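Local coordinates for protein SusD homolog (Bacteroides ovatus, PDB 4F53) that probably binds mucin O-glycans at the cell surface as a SusD-family outer-membrane lipoprotein serving glycan uptake, at residues N45-V50 / Q252-L257; Y49-M54 / M124-D129; D360-G365 / V416-G421. One frame throughout, in Å; residues are numbered along the deposited sequence.

Overall arrangement
Near the N terminus, helix 44-58 supplies the first segment of both contact 1 and contact 2. Both loops start on the same stretch, the shorter closed by contact 2 at helix 110-131 and the longer by contact 1 at helix 250-257, and so one helix is joined to two parts of the chain. The two contacts share Y49 and V50 and touch through successive turns of the helix and through F254 packing on C52. Contact 3 follows in series: it closes a shorter loop, from helix 358-372 to the segment before helix 423-438. Contact 3 touches neither of the others; its centre lies about 34 Å from that of contact 1, on the opposite side of the chain's centre.

Contact 1 (N45-V50 / Q252-L257); sequences NFSQYV and QRFMVL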
loop_
_atom_site.group_PDB
_atom_site.type_symbol
_atom_site.label_atom_id
_atom_site.label_comp_id
_atom_site.label_asym_id
_atom_site.label_seq_id
_atom_site.Cartn_x
_atom_site.Cartn_y
_atom_site.Cartn_z
ATOM N N ASN A 45 -8.868 1.672 15.023
ATOM C CA ASN A 45 -9.426 0.321 15.038
ATOM C C ASN A 45 -9.831 -0.142 13.628
ATOM O O ASN A 45 -10.354 -1.246 13.478
ATOM C CB ASN A 45 -10.606 0.202 16.032
ATOM C CG ASN A 45 -11.697 1.235 15.880
ATOM O OD1 ASN A 45 -11.464 2.446 15.980
ATOM N ND2 ASN A 45 -12.930 0.776 15.741
ATOM N N PHE A 46 -9.600 0.677 12.596
ATOM C CA PHE A 46 -9.896 0.287 11.225
ATOM C C PHE A 46 -8.560 0.152 10.521
ATOM O O PHE A 46 -8.269 -0.891 9.937
ATOM C CB PHE A 46 -10.837 1.276 10.515
ATOM C CG PHE A 46 -11.158 0.926 9.072
ATOM C CD1 PHE A 46 -11.489 -0.383 8.707
ATOM C CD2 PHE A 46 -11.207 1.915 8.095
ATOM C CE1 PHE A 46 -11.793 -0.701 7.384
ATOM C CE2 PHE A 46 -11.534 1.596 6.781
ATOM C CZ PHE A 46 -11.820 0.290 6.438
ATOM N N SER A 47 -7.716 1.183 10.674
ATOM C CA SER A 47 -6.338 1.280 10.179
ATOM C C SER A 47 -5.521 0.064 10.614
ATOM O O SER A 47 -4.763 -0.476 9.808
ATOM C CB SER A 47 -5.675 2.560 10.711
ATOM O OG SER A 47 -4.365 2.686 10.189
ATOM N N GLN A 48 -5.655 -0.348 11.888
ATOM C CA GLN A 48 -4.911 -1.483 12.448
ATOM C C GLN A 48 -5.111 -2.739 11.623
ATOM O O GLN A 48 -4.146 -3.446 11.373
ATOM C CB GLN A 48 -5.290 -1.764 13.909
ATOM C CG GLN A 48 -4.249 -2.663 14.545
ATOM C CD GLN A 48 -4.422 -2.926 15.997
ATOM O OE1 GLN A 48 -5.511 -2.838 16.563
ATOM N NE2 GLN A 48 -3.324 -3.294 16.608
ATOM N N TYR A 49 -6.337 -2.997 11.164
ATOM C CA TYR A 49 -6.588 -4.162 10.347
ATOM C C TYR A 49 -6.096 -3.983 8.926
ATOM O O TYR A 49 -5.281 -4.772 8.468
ATOM C CB TYR A 49 -8.077 -4.525 10.330
ATOM C CG TYR A 49 -8.591 -4.883 11.702
ATOM C CD1 TYR A 49 -8.453 -6.176 12.206
ATOM C CD2 TYR A 49 -9.186 -3.924 12.515
ATOM C CE1 TYR A 49 -8.891 -6.505 13.492
ATOM C CE2 TYR A 49 -9.624 -4.238 13.803
ATOM C CZ TYR A 49 -9.494 -5.536 14.277
ATOM O OH TYR A 49 -9.921 -5.853 15.543
ATOM N N VAL A 50 -6.589 -2.968 8.230
ATOM C CA VAL A 50 -6.345 -2.823 6.792
ATOM C C VAL A 50 -4.940 -2.382 6.451
ATOM O O VAL A 50 -4.406 -2.883 5.474
ATOM C CB VAL A 50 -7.415 -1.957 6.064
ATOM C CG1 VAL A 50 -8.808 -2.590 6.221
ATOM C CG2 VAL A 50 -7.421 -0.505 6.543
ATOM N N GLN A 252 1.313 5.578 15.759
ATOM C CA GLN A 252 1.845 5.872 17.092
ATOM C C GLN A 252 1.257 4.873 18.104
ATOM O O GLN A 252 1.942 4.452 19.021
ATOM C CB GLN A 252 1.566 7.324 17.503
ATOM C CG GLN A 252 2.202 7.694 18.857
ATOM C CD GLN A 252 1.290 7.404 20.049
ATOM O OE1 GLN A 252 0.073 7.169 19.941
ATOM N NE2 GLN A 252 1.855 7.382 21.213
ATOM N N ARG A 253 0.015 4.462 17.904
ATOM C CA ARG A 253 -0.640 3.458 18.735
ATOM C C ARG A 253 -0.046 2.078 18.463
ATOM O O ARG A 253 0.430 1.420 19.392
ATOM C CB ARG A 253 -2.173 3.429 18.466
ATOM C CG ARG A 253 -2.926 4.707 18.792
ATOM C CD ARG A 253 -2.797 5.090 20.246
ATOM N NE ARG A 253 -3.821 6.062 20.621
ATOM C CZ ARG A 253 -3.585 7.326 20.952
ATOM N NH1 ARG A 253 -2.345 7.797 20.960
ATOM N NH2 ARG A 253 -4.585 8.125 21.289
ATOM N N PHE A 254 -0.048 1.654 17.195
ATOM C CA PHE A 254 0.401 0.304 16.795
ATOM C C PHE A 254 1.826 0.039 17.180
ATOM O O PHE A 254 2.117 -1.024 17.723
ATOM C CB PHE A 254 0.239 0.035 15.291
ATOM C CG PHE A 254 -1.057 0.495 14.668
ATOM C CD1 PHE A 254 -2.244 0.491 15.401
ATOM C CD2 PHE A 254 -1.094 0.913 13.339
ATOM C CE1 PHE A 254 -3.429 0.973 14.841
ATOM C CE2 PHE A 254 -2.287 1.351 12.766
ATOM C CZ PHE A 254 -3.445 1.385 13.524
HETATM N N MSE A 255 2.699 1.016 16.925
HETATM C CA MSE A 255 4.115 0.850 17.176
HETATM C C MSE A 255 4.542 1.268 18.595
HETATM O O MSE A 255 5.074 0.451 19.350
HETATM C CB MSE A 255 4.907 1.661 16.116
HETATM C CG MSE A 255 4.677 1.170 14.666
HETATM SE SE MSE A 255 5.973 -0.233 14.231
HETATM C CE MSE A 255 5.641 -0.487 12.357
ATOM N N VAL A 256 4.355 2.542 18.939
ATOM C CA VAL A 256 4.900 3.094 20.173
ATOM C C VAL A 256 4.060 2.753 21.413
ATOM O O VAL A 256 4.598 2.135 22.335
ATOM C CB VAL A 256 5.167 4.626 20.053
ATOM C CG1 VAL A 256 5.843 5.152 21.309
ATOM C CG2 VAL A 256 6.021 4.943 18.827
ATOM N N LEU A 257 2.787 3.153 21.452
ATOM C CA LEU A 257 1.959 2.934 22.635
ATOM C C LEU A 257 1.636 1.455 22.914
ATOM O O LEU A 257 1.862 0.999 24.035
ATOM C CB LEU A 257 0.651 3.738 22.544
ATOM C CG LEU A 257 -0.079 3.988 23.870
ATOM C CD1 LEU A 257 0.716 4.923 24.749
ATOM C CD2 LEU A 257 -1.447 4.588 23.624
#
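The F254 ring meets helix 44-58 with a face and an edge. Over one face lies the Q48 side chain, whose CG stands 4.1 Å from the centroid of the F254 ring, 29° off the normal, a CH-pi contact. At the edge, near the ring plane, S47 arrives with its hydroxyl: S47 OG is 3.6 Å from F254 CE2, and S47 CB also lies in the plane. The leading corner of the ring reaches the backbone as well, F254 CZ lying 3.3 Å from Q48 N.

Q48 owes its place to a stretched side chain. Its CG, anti to the backbone N (chi1 -164°), passes over the face, and the amide, its plane only 6° from the ring's, continues past the rim near CD1. The amide is only loosely against the ring, Q48 NE2 being 4.1 Å from F254 CD1. Q48 NE2 donates a hydrogen bond to D260 OD2. A glutamine suits this position because its methylenes can cover an aromatic face while the amide continues to a carboxylate beyond it. Serine is small enough to let the ring edge come close to the helix.

F254 is further confined by an edge-to-face contact with W251 and by packing on C52, while its backbone is hydrogen-bonded to A261. The helix that carries it has a wider, pi-type turn, in which L257 N bonds to Q252 O at 2.9 Å.

All three touching residues are buried, and what joins the segments is dispersion and CH-pi attraction. The ring meets the aliphatic part of Q48, which leaves NE2 able to bond D260 beyond the rim.

Contact 2 (Y49-M54 / M124-D129); sequences YVDCLM and MLRVTD
D51 and R126 form a buried salt bridge in which a single carboxylate oxygen takes both terminal nitrogens of the arginine. R126 NH2 donates to D51 OD1 at 2.7 Å with an N-H...O angle of 156°, while R126 NH1 reaches the same D51 OD1 at 3.1 Å in a weak, more bent bond. The oxygen lies at the guanidinium edge, close to its plane, but the arginine approaches from above the carboxylate plane, and the two groups are turned 64° apart. R126 NH1 also bonds to M39 O, so a backbone carbonyl helps to fix the group, and V50 O lies at the guanidinium edge, in its plane.

Arginine suits the task because it can span the gap between segments whose nearest CA atoms, those of V50 and R126, are 9.6 Å apart; a bend at chi3 (53°) swings its head toward D51. Beside the bridge, V50 CG2 lies 3.8 Å from R126 NH2, and M40, F92 and M443 touch the arginine side chain; these largely apolar side chains probably limit solvent screening of the pair.

The bridge joins helix 44-58 to helix 110-131 in the interior of the helix-rich, TPR-like SusD/RagB fold.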
loop_
_atom_site.group_PDB
_atom_site.type_symbol
_atom_site.label_atom_id
_atom_site.label_comp_id
_atom_site.label_asym_id
_atom_site.label_seq_id
_atom_site.Cartn_x
_atom_site.Cartn_y
_atom_site.Cartn_z
ATOM N N TYR A 49 -6.337 -2.997 11.164
ATOM C CA TYR A 49 -6.588 -4.162 10.347
ATOM C C TYR A 49 -6.096 -3.983 8.926
ATOM O O TYR A 49 -5.281 -4.772 8.468
ATOM C CB TYR A 49 -8.077 -4.525 10.330
ATOM C CG TYR A 49 -8.591 -4.883 11.702
ATOM C CD1 TYR A 49 -8.453 -6.176 12.206
ATOM C CD2 TYR A 49 -9.186 -3.924 12.515
ATOM C CE1 TYR A 49 -8.891 -6.505 13.492
ATOM C CE2 TYR A 49 -9.624 -4.238 13.803
ATOM C CZ TYR A 49 -9.494 -5.536 14.277
ATOM O OH TYR A 49 -9.921 -5.853 15.543
ATOM N N VAL A 50 -6.589 -2.968 8.230
ATOM C CA VAL A 50 -6.345 -2.823 6.792
ATOM C C VAL A 50 -4.940 -2.382 6.451
ATOM O O VAL A 50 -4.406 -2.883 5.474
ATOM C CB VAL A 50 -7.415 -1.957 6.064
ATOM C CG1 VAL A 50 -8.808 -2.590 6.221
ATOM C CG2 VAL A 50 -7.421 -0.505 6.543
ATOM N N ASP A 51 -4.343 -1.477 7.232
ATOM C CA ASP A 51 -3.034 -0.938 6.889
ATOM C C ASP A 51 -1.886 -1.543 7.675
ATOM O O ASP A 51 -0.754 -1.568 7.198
ATOM C CB ASP A 51 -3.035 0.584 7.079
ATOM C CG ASP A 51 -3.774 1.310 5.961
ATOM O OD1 ASP A 51 -3.559 0.950 4.752
ATOM O OD2 ASP A 51 -4.556 2.230 6.273
ATOM N N CYS A 52 -2.149 -2.002 8.869
ATOM C CA CYS A 52 -1.071 -2.518 9.667
ATOM C C CYS A 52 -1.046 -4.048 9.630
ATOM O O CYS A 52 -0.101 -4.627 9.108
ATOM C CB CYS A 52 -1.156 -1.981 11.091
ATOM S SG CYS A 52 0.210 -2.503 12.155
ATOM N N LEU A 53 -2.075 -4.696 10.164
ATOM C CA LEU A 53 -2.119 -6.147 10.276
ATOM C C LEU A 53 -2.195 -6.831 8.913
ATOM O O LEU A 53 -1.579 -7.880 8.723
ATOM C CB LEU A 53 -3.312 -6.590 11.170
ATOM C CG LEU A 53 -3.191 -6.316 12.672
ATOM C CD1 LEU A 53 -4.576 -6.267 13.315
ATOM C CD2 LEU A 53 -2.333 -7.369 13.358
HETATM N N MSE A 54 -2.947 -6.262 7.971
HETATM C CA MSE A 54 -3.066 -6.899 6.672
HETATM C C MSE A 54 -1.972 -6.426 5.709
HETATM O O MSE A 54 -1.046 -7.192 5.451
HETATM C CB MSE A 54 -4.464 -6.691 6.060
HETATM C CG MSE A 54 -4.643 -7.477 4.740
HETATM SE SE MSE A 54 -6.294 -7.065 3.835
HETATM C CE MSE A 54 -5.823 -5.272 3.111
HETATM N N MSE A 124 -11.916 2.377 -3.423
HETATM C CA MSE A 124 -12.365 1.132 -4.033
HETATM C C MSE A 124 -11.242 0.477 -4.852
HETATM O O MSE A 124 -11.294 -0.731 -5.070
HETATM C CB MSE A 124 -13.671 1.337 -4.819
HETATM C CG MSE A 124 -14.817 1.756 -3.893
HETATM SE SE MSE A 124 -15.152 0.434 -2.470
HETATM C CE MSE A 124 -15.789 1.611 -0.984
ATOM N N LEU A 125 -10.198 1.240 -5.214
ATOM C CA LEU A 125 -8.976 0.689 -5.834
ATOM C C LEU A 125 -8.297 -0.244 -4.818
ATOM O O LEU A 125 -7.899 -1.321 -5.203
ATOM C CB LEU A 125 -7.997 1.788 -6.307
ATOM C CG LEU A 125 -6.705 1.338 -7.036
ATOM C CD1 LEU A 125 -7.027 0.593 -8.355
ATOM C CD2 LEU A 125 -5.807 2.534 -7.326
ATOM N N ARG A 126 -8.212 0.147 -3.526
ATOM C CA ARG A 126 -7.655 -0.708 -2.451
ATOM C C ARG A 126 -8.451 -2.010 -2.340
ATOM O O ARG A 126 -7.865 -3.080 -2.221
ATOM C CB ARG A 126 -7.694 -0.034 -1.060
ATOM C CG ARG A 126 -7.055 1.320 -0.925
ATOM C CD ARG A 126 -7.296 1.844 0.481
ATOM N NE ARG A 126 -6.866 0.851 1.468
ATOM C CZ ARG A 126 -5.986 1.059 2.435
ATOM N NH1 ARG A 126 -5.459 2.263 2.614
ATOM N NH2 ARG A 126 -5.646 0.072 3.248
ATOM N N VAL A 127 -9.795 -1.892 -2.356
ATOM C CA VAL A 127 -10.741 -3.003 -2.214
ATOM C C VAL A 127 -10.643 -3.974 -3.416
ATOM O O VAL A 127 -10.507 -5.178 -3.180
ATOM C CB VAL A 127 -12.200 -2.528 -1.952
ATOM C CG1 VAL A 127 -13.117 -3.722 -1.675
ATOM C CG2 VAL A 127 -12.249 -1.519 -0.790
ATOM N N THR A 128 -10.679 -3.476 -4.672
ATOM C CA THR A 128 -10.550 -4.397 -5.802
ATOM C C THR A 128 -9.129 -5.008 -5.827
ATOM O O THR A 128 -8.978 -6.193 -6.137
ATOM C CB THR A 128 -10.984 -3.805 -7.157
ATOM O OG1 THR A 128 -10.933 -4.878 -8.084
ATOM C CG2 THR A 128 -10.074 -2.662 -7.668
ATOM N N ASP A 129 -8.115 -4.253 -5.429
ATOM C CA ASP A 129 -6.747 -4.795 -5.359
ATOM C C ASP A 129 -6.600 -5.822 -4.231
ATOM O O ASP A 129 -5.656 -6.604 -4.262
ATOM C CB ASP A 129 -5.703 -3.680 -5.216
ATOM C CG ASP A 129 -5.527 -2.866 -6.497
ATOM O OD1 ASP A 129 -6.102 -3.253 -7.538
ATOM O OD2 ASP A 129 -4.811 -1.848 -6.457
#

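Contact 3 (D360-G365 / V416-G421); sequences DFYEEG and VAWSGG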
loop_
_atom_site.group_PDB
_atom_site.type_symbol
_atom_site.label_atom_id
_atom_site.label_comp_id
_atom_site.label_asym_id
_atom_site.label_seq_id
_atom_site.Cartn_x
_atom_site.Cartn_y
_atom_site.Cartn_z
ATOM N N ASP A 360 17.257 8.237 -15.283
ATOM C CA ASP A 360 17.012 9.564 -14.738
ATOM C C ASP A 360 15.853 9.590 -13.763
ATOM O O ASP A 360 15.988 10.229 -12.725
ATOM C CB ASP A 360 16.808 10.584 -15.856
ATOM C CG ASP A 360 18.119 10.961 -16.546
ATOM O OD1 ASP A 360 19.210 10.624 -15.998
ATOM O OD2 ASP A 360 18.063 11.601 -17.613
ATOM N N PHE A 361 14.763 8.852 -14.039
ATOM C CA PHE A 361 13.625 8.798 -13.144
ATOM C C PHE A 361 13.901 7.957 -11.901
ATOM O O PHE A 361 13.403 8.292 -10.834
ATOM C CB PHE A 361 12.383 8.294 -13.861
ATOM C CG PHE A 361 11.830 9.314 -14.826
ATOM C CD1 PHE A 361 11.481 10.590 -14.390
ATOM C CD2 PHE A 361 11.652 8.996 -16.167
ATOM C CE1 PHE A 361 10.984 11.532 -15.286
ATOM C CE2 PHE A 361 11.115 9.932 -17.054
ATOM C CZ PHE A 361 10.802 11.197 -16.612
ATOM N N TYR A 362 14.690 6.893 -12.033
ATOM C CA TYR A 362 15.129 6.053 -10.917
ATOM C C TYR A 362 15.883 6.924 -9.884
ATOM O O TYR A 362 15.541 6.922 -8.703
ATOM C CB TYR A 362 16.044 4.937 -11.456
ATOM C CG TYR A 362 16.690 4.083 -10.390
ATOM C CD1 TYR A 362 15.959 3.118 -9.702
ATOM C CD2 TYR A 362 18.043 4.206 -10.101
ATOM C CE1 TYR A 362 16.555 2.316 -8.737
ATOM C CE2 TYR A 362 18.656 3.380 -9.171
ATOM C CZ TYR A 362 17.913 2.430 -8.500
ATOM O OH TYR A 362 18.534 1.641 -7.573
ATOM N N GLU A 363 16.876 7.693 -10.358
ATOM C CA GLU A 363 17.697 8.564 -9.524
ATOM C C GLU A 363 16.873 9.741 -8.967
ATOM O O GLU A 363 17.040 10.082 -7.797
ATOM C CB GLU A 363 18.920 9.032 -10.286
ATOM C CG GLU A 363 19.794 7.827 -10.634
ATOM C CD GLU A 363 21.230 8.114 -11.017
ATOM O OE1 GLU A 363 21.492 9.205 -11.577
ATOM O OE2 GLU A 363 22.087 7.226 -10.790
ATOM N N GLU A 364 15.915 10.261 -9.753
ATOM C CA GLU A 364 14.994 11.292 -9.325
ATOM C C GLU A 364 14.064 10.765 -8.203
ATOM O O GLU A 364 13.832 11.494 -7.240
ATOM C CB GLU A 364 14.184 11.860 -10.520
ATOM C CG GLU A 364 13.247 13.014 -10.161
ATOM C CD GLU A 364 13.814 14.276 -9.510
ATOM O OE1 GLU A 364 15.054 14.402 -9.414
ATOM O OE2 GLU A 364 13.013 15.150 -9.101
ATOM N N GLY A 365 13.596 9.514 -8.303
ATOM C CA GLY A 365 12.747 8.902 -7.281
ATOM C C GLY A 365 13.459 8.797 -5.938
ATOM O O GLY A 365 12.890 9.124 -4.894
ATOM N N VAL A 416 21.791 -0.569 -5.224
ATOM C CA VAL A 416 21.342 0.774 -5.570
ATOM C C VAL A 416 21.861 1.246 -6.941
ATOM O O VAL A 416 21.039 1.621 -7.784
ATOM C CB VAL A 416 21.685 1.805 -4.463
ATOM C CG1 VAL A 416 21.061 3.165 -4.776
ATOM C CG2 VAL A 416 21.239 1.300 -3.091
ATOM N N ALA A 417 23.208 1.281 -7.131
ATOM C CA ALA A 417 23.849 1.799 -8.354
ATOM C C ALA A 417 23.163 1.232 -9.609
ATOM O O ALA A 417 23.103 0.012 -9.787
ATOM C CB ALA A 417 25.341 1.503 -8.349
ATOM N N TRP A 418 22.529 2.131 -10.392
ATOM C CA TRP A 418 21.810 1.801 -11.621
ATOM C C TRP A 418 22.731 1.046 -12.594
ATOM O O TRP A 418 23.754 1.583 -13.007
ATOM C CB TRP A 418 21.284 3.083 -12.280
ATOM C CG TRP A 418 20.562 2.806 -13.560
ATOM C CD1 TRP A 418 21.079 2.856 -14.824
ATOM C CD2 TRP A 418 19.213 2.346 -13.693
ATOM N NE1 TRP A 418 20.120 2.516 -15.740
ATOM C CE2 TRP A 418 18.968 2.171 -15.077
ATOM C CE3 TRP A 418 18.182 2.054 -12.774
ATOM C CZ2 TRP A 418 17.718 1.784 -15.569
ATOM C CZ3 TRP A 418 16.952 1.627 -13.260
ATOM C CH2 TRP A 418 16.727 1.510 -14.645
ATOM N N SER A 419 22.370 -0.179 -12.968
ATOM C CA SER A 419 23.243 -0.930 -13.865
ATOM C C SER A 419 22.761 -0.893 -15.324
ATOM O O SER A 419 23.566 -1.084 -16.242
ATOM C CB SER A 419 23.380 -2.376 -13.397
ATOM O OG SER A 419 22.099 -2.953 -13.253
ATOM N N GLY A 420 21.469 -0.667 -15.522
ATOM C CA GLY A 420 20.862 -0.709 -16.850
ATOM C C GLY A 420 20.907 -2.106 -17.440
ATOM O O GLY A 420 21.178 -3.074 -16.729
ATOM N N GLY A 421 20.677 -2.221 -18.741
ATOM C CA GLY A 421 20.676 -3.506 -19.432
ATOM C C GLY A 421 19.418 -4.315 -19.162
ATOM O O GLY A 421 18.292 -3.791 -19.254
HETATM O O HOH W 1 22.135 4.887 -9.426
#
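The loop that precedes helix 423-438 lies against helix 358-372, meeting Y362 through V416 and W418. The tyrosine hydroxyl donates a short hydrogen bond, Y362 OH to V416 O at 2.5 Å, arriving in the carbonyl plane on a lone pair, with a C=O...O angle of 127°. Its ring meanwhile offers a face to the indole: W418 CE3 is 3.4 Å from Y362 CD2, set toward the rim of the tyrosine ring. The planes are inclined at 48° and the centroids of the phenol and the six-membered indole ring stand 5.0 Å apart, a pairing neither stacked nor edge-to-face. With CG anti to the backbone N (chi1 174°), Y362 extends out to the loop, where a phenol can combine apolar packing with a polar tip.

In this mostly helical, TPR-like fold the loop has no regular structure of its own, and helix 423-438 lies along it: Q429 bonds to A417 O and S419 N, and I430 packs on W418.

A water makes a second bridge to helix 358-372, donating to E363 OE2 at 2.7 Å and accepting from W418 N at 2.9 Å. A glutamate fits here because its carboxylate reaches past the helix surface to that water; E363 OE2 is also salt-bridged to K359. After S419 the chain runs on through G420, whose positive phi suits glycine, and G420 N lies 3.5 Å above the W418 ring plane.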